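Local coordinates for holo-[acyl-carrier-protein] synthase (Helicobacter pylori, PDB 5XUK) that belongs to the 4'-phosphopantetheinyl transferase superfamily and binds coenzyme A, at residues F46-E51 with A108-V113. Numbering follows the deposited sequence.
Sequences FFALKE and AIAVVV. With COA (coenzyme A), chain B.
The methyl of A110 sits against the backbone of L49, about equally near its N and CA (A110 CB to L49 CA 3.3 Å), and here the helix comes down close on the sheet. Alanine on both sides, A48 and A110, is consistent with so close an approach. A48 turns its own methyl toward the strand, where A48 CB meets A110 CB at 3.9 Å, and the axes of the two short segments approach to 6.6 Å at an angle of 33°. The larger side chain of L49 sets off alongside the strand rather than into it. L49 holds CG anti to the backbone N (chi1 177°), and the turn at chi2 brings the CD1 branch to V112 CG2 at 3.4 Å, a close fit for two methyl carbons, the two side chains crossing at about a right angle. No hydrogen bond joins the two segments, and the side chains that meet are all aliphatic. Further out, A99 and I101 of strand 97-104 and I72 of strand 70-74 also touch L49, while backbone bonds to strands 2-8 and 97-104 hold A110 and its neighbours in the middle of a three-stranded antiparallel sheet. I109 and V111 point the other way, onto I4 and I2 of the second subunit. Further along the helix from the alanine contact, E51 bends at chi2 (-69°) and brings OE1 within 3.4 Å of N8P of coenzyme A, a weak hydrogen bond. The pattern is a worked case of a long helix, 40-56, laid on one face of an antiparallel sheet whose other face meets a neighbouring subunit, in keeping with the trimeric AcpS-type fold, with coenzyme A bound between subunits.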
loop_
_atom_site.group_PDB
_atom_site.type_symbol
_atom_site.label_atom_id
_atom_site.label_comp_id
_atom_site.label_asym_id
_atom_site.label_seq_id
_atom_site.Cartn_x
_atom_site.Cartn_y
_atom_site.Cartn_z
ATOM N N PHE A 46 -2.165 -11.499 -8.379
ATOM C CA PHE A 46 -3.379 -12.126 -7.861
ATOM C C PHE A 46 -3.069 -12.798 -6.541
ATOM O O PHE A 46 -3.864 -12.764 -5.620
ATOM C CB PHE A 46 -3.973 -13.149 -8.855
ATOM C CG PHE A 46 -4.669 -12.523 -10.043
ATOM C CD1 PHE A 46 -4.445 -11.183 -10.404
ATOM C CD2 PHE A 46 -5.527 -13.288 -10.835
ATOM C CE1 PHE A 46 -5.090 -10.617 -11.500
ATOM C CE2 PHE A 46 -6.163 -12.732 -11.939
ATOM C CZ PHE A 46 -5.944 -11.396 -12.275
ATOM N N PHE A 47 -1.912 -13.405 -6.440
ATOM C CA PHE A 47 -1.498 -13.988 -5.175
ATOM C C PHE A 47 -1.463 -12.908 -4.087
ATOM O O PHE A 47 -2.009 -13.094 -3.004
ATOM C CB PHE A 47 -0.116 -14.614 -5.316
ATOM C CG PHE A 47 0.308 -15.400 -4.110
ATOM C CD1 PHE A 47 -0.057 -16.738 -3.976
ATOM C CD2 PHE A 47 1.059 -14.800 -3.094
ATOM C CE1 PHE A 47 0.322 -17.462 -2.857
ATOM C CE2 PHE A 47 1.445 -15.525 -1.969
ATOM C CZ PHE A 47 1.079 -16.857 -1.853
ATOM N N ALA A 48 -0.854 -11.761 -4.406
ATOM C CA ALA A 48 -0.684 -10.685 -3.441
ATOM C C ALA A 48 -2.059 -10.155 -3.047
ATOM O O ALA A 48 -2.329 -9.876 -1.868
ATOM C CB ALA A 48 0.205 -9.587 -4.021
ATOM N N LEU A 49 -2.955 -10.079 -4.021
ATOM C CA LEU A 49 -4.303 -9.573 -3.763
ATOM C C LEU A 49 -5.117 -10.501 -2.881
ATOM O O LEU A 49 -5.974 -10.046 -2.129
ATOM C CB LEU A 49 -5.033 -9.342 -5.094
ATOM C CG LEU A 49 -6.485 -8.885 -5.045
ATOM C CD1 LEU A 49 -6.558 -7.589 -4.281
ATOM C CD2 LEU A 49 -7.036 -8.708 -6.455
ATOM N N LYS A 50 -4.892 -11.808 -3.003
ATOM C CA LYS A 50 -5.638 -12.760 -2.195
ATOM C C LYS A 50 -5.097 -12.745 -0.765
ATOM O O LYS A 50 -5.844 -12.723 0.198
ATOM C CB LYS A 50 -5.554 -14.156 -2.810
ATOM C CG LYS A 50 -6.333 -14.274 -4.115
ATOM C CD LYS A 50 -6.792 -15.708 -4.390
ATOM C CE LYS A 50 -7.538 -15.816 -5.725
ATOM N NZ LYS A 50 -8.406 -17.033 -5.840
ATOM N N GLU A 51 -3.790 -12.756 -0.627
ATOM C CA GLU A 51 -3.191 -12.530 0.683
ATOM C C GLU A 51 -3.713 -11.246 1.333
ATOM O O GLU A 51 -4.137 -11.272 2.479
ATOM C CB GLU A 51 -1.684 -12.484 0.566
ATOM C CG GLU A 51 -1.046 -13.803 0.174
ATOM C CD GLU A 51 -1.148 -14.868 1.260
ATOM O OE1 GLU A 51 -0.350 -15.830 1.214
ATOM O OE2 GLU A 51 -2.009 -14.742 2.157
ATOM N N ALA A 108 5.391 -7.388 -6.819
ATOM C CA ALA A 108 3.963 -7.130 -6.943
ATOM C C ALA A 108 3.451 -6.744 -5.581
ATOM O O ALA A 108 3.880 -7.316 -4.587
ATOM C CB ALA A 108 3.219 -8.386 -7.429
ATOM N N ILE A 109 2.490 -5.830 -5.538
ATOM C CA ILE A 109 1.810 -5.530 -4.305
ATOM C C ILE A 109 0.366 -5.276 -4.554
ATOM O O ILE A 109 -0.019 -4.834 -5.638
ATOM C CB ILE A 109 2.377 -4.266 -3.602
ATOM C CG1 ILE A 109 2.323 -3.052 -4.507
ATOM C CG2 ILE A 109 3.828 -4.487 -3.219
ATOM C CD1 ILE A 109 2.732 -1.788 -3.779
ATOM N N ALA A 110 -0.423 -5.502 -3.512
ATOM C CA ALA A 110 -1.862 -5.391 -3.577
ATOM C C ALA A 110 -2.351 -4.898 -2.245
ATOM O O ALA A 110 -1.725 -5.139 -1.218
ATOM C CB ALA A 110 -2.480 -6.773 -3.869
ATOM N N VAL A 111 -3.528 -4.305 -2.267
ATOM C CA VAL A 111 -4.173 -3.768 -1.082
ATOM C C VAL A 111 -5.668 -3.948 -1.254
ATOM O O VAL A 111 -6.184 -3.903 -2.370
ATOM C CB VAL A 111 -3.869 -2.252 -0.908
ATOM C CG1 VAL A 111 -4.575 -1.424 -1.989
ATOM C CG2 VAL A 111 -4.247 -1.808 0.496
ATOM N N VAL A 112 -6.351 -4.195 -0.146
ATOM C CA VAL A 112 -7.795 -4.404 -0.145
ATOM C C VAL A 112 -8.372 -3.654 1.023
ATOM O O VAL A 112 -7.814 -3.702 2.125
ATOM C CB VAL A 112 -8.144 -5.906 -0.008
ATOM C CG1 VAL A 112 -9.641 -6.109 0.203
ATOM C CG2 VAL A 112 -7.654 -6.671 -1.228
ATOM N N VAL A 113 -9.467 -2.952 0.766
ATOM C CA VAL A 113 -10.276 -2.331 1.808
ATOM C C VAL A 113 -11.659 -2.990 1.876
ATOM O O VAL A 113 -12.388 -3.050 0.876
ATOM C CB VAL A 113 -10.449 -0.830 1.557
ATOM C CG1 VAL A 113 -11.412 -0.241 2.573
ATOM C CG2 VAL A 113 -9.106 -0.124 1.649
HETATM N N1A COA B . -4.736 -10.782 9.794
HETATM C C2A COA B . -4.079 -9.678 9.378
HETATM N N3A COA B . -2.741 -9.629 9.260
HETATM C C4A COA B . -1.988 -10.697 9.576
HETATM C C5A COA B . -2.638 -11.930 10.039
HETATM C C6A COA B . -4.109 -11.922 10.132
HETATM N N6A COA B . -4.799 -13.018 10.543
HETATM N N7A COA B . -1.656 -12.814 10.279
HETATM C C8A COA B . -0.466 -12.223 9.987
HETATM N N9A COA B . -0.682 -10.945 9.577
HETATM C C1B COA B . 0.350 -9.969 9.208
HETATM C C2B COA B . 1.360 -9.836 10.353
HETATM O O2B COA B . 1.561 -8.477 10.742
HETATM C C3B COA B . 2.654 -10.391 9.808
HETATM O O3B COA B . 3.811 -9.648 10.182
HETATM P P3B COA B . 4.504 -9.788 11.646
HETATM O O7A COA B . 4.277 -11.233 12.039
HETATM O O8A COA B . 5.964 -9.514 11.394
HETATM O O9A COA B . 3.748 -8.744 12.450
HETATM C C4B COA B . 2.438 -10.279 8.320
HETATM O O4B COA B . 1.046 -10.455 8.070
HETATM C C5B COA B . 3.259 -11.282 7.546
HETATM O O5B COA B . 3.693 -10.537 6.430
HETATM P P1A COA B . 3.848 -11.177 4.996
HETATM O O1A COA B . 5.222 -11.808 5.075
HETATM O O2A COA B . 3.506 -10.196 3.901
HETATM O O3A COA B . 2.638 -12.203 5.010
HETATM P P2A COA B . 2.645 -13.470 4.032
HETATM O O4A COA B . 2.236 -13.033 2.632
HETATM O O5A COA B . 3.965 -14.191 4.234
HETATM O O6A COA B . 1.461 -14.327 4.733
HETATM C CBP COA B . -0.685 -14.772 5.838
HETATM C CCP COA B . 0.453 -13.775 5.600
HETATM C CDP COA B . -1.011 -14.857 7.321
HETATM C CEP COA B . -1.930 -14.299 5.101
HETATM C CAP COA B . -0.223 -16.158 5.349
HETATM O OAP COA B . 0.577 -16.778 6.362
HETATM C C9P COA B . -1.334 -17.098 4.996
HETATM O O9P COA B . -2.316 -17.212 5.714
HETATM N N8P COA B . -1.148 -17.794 3.872
#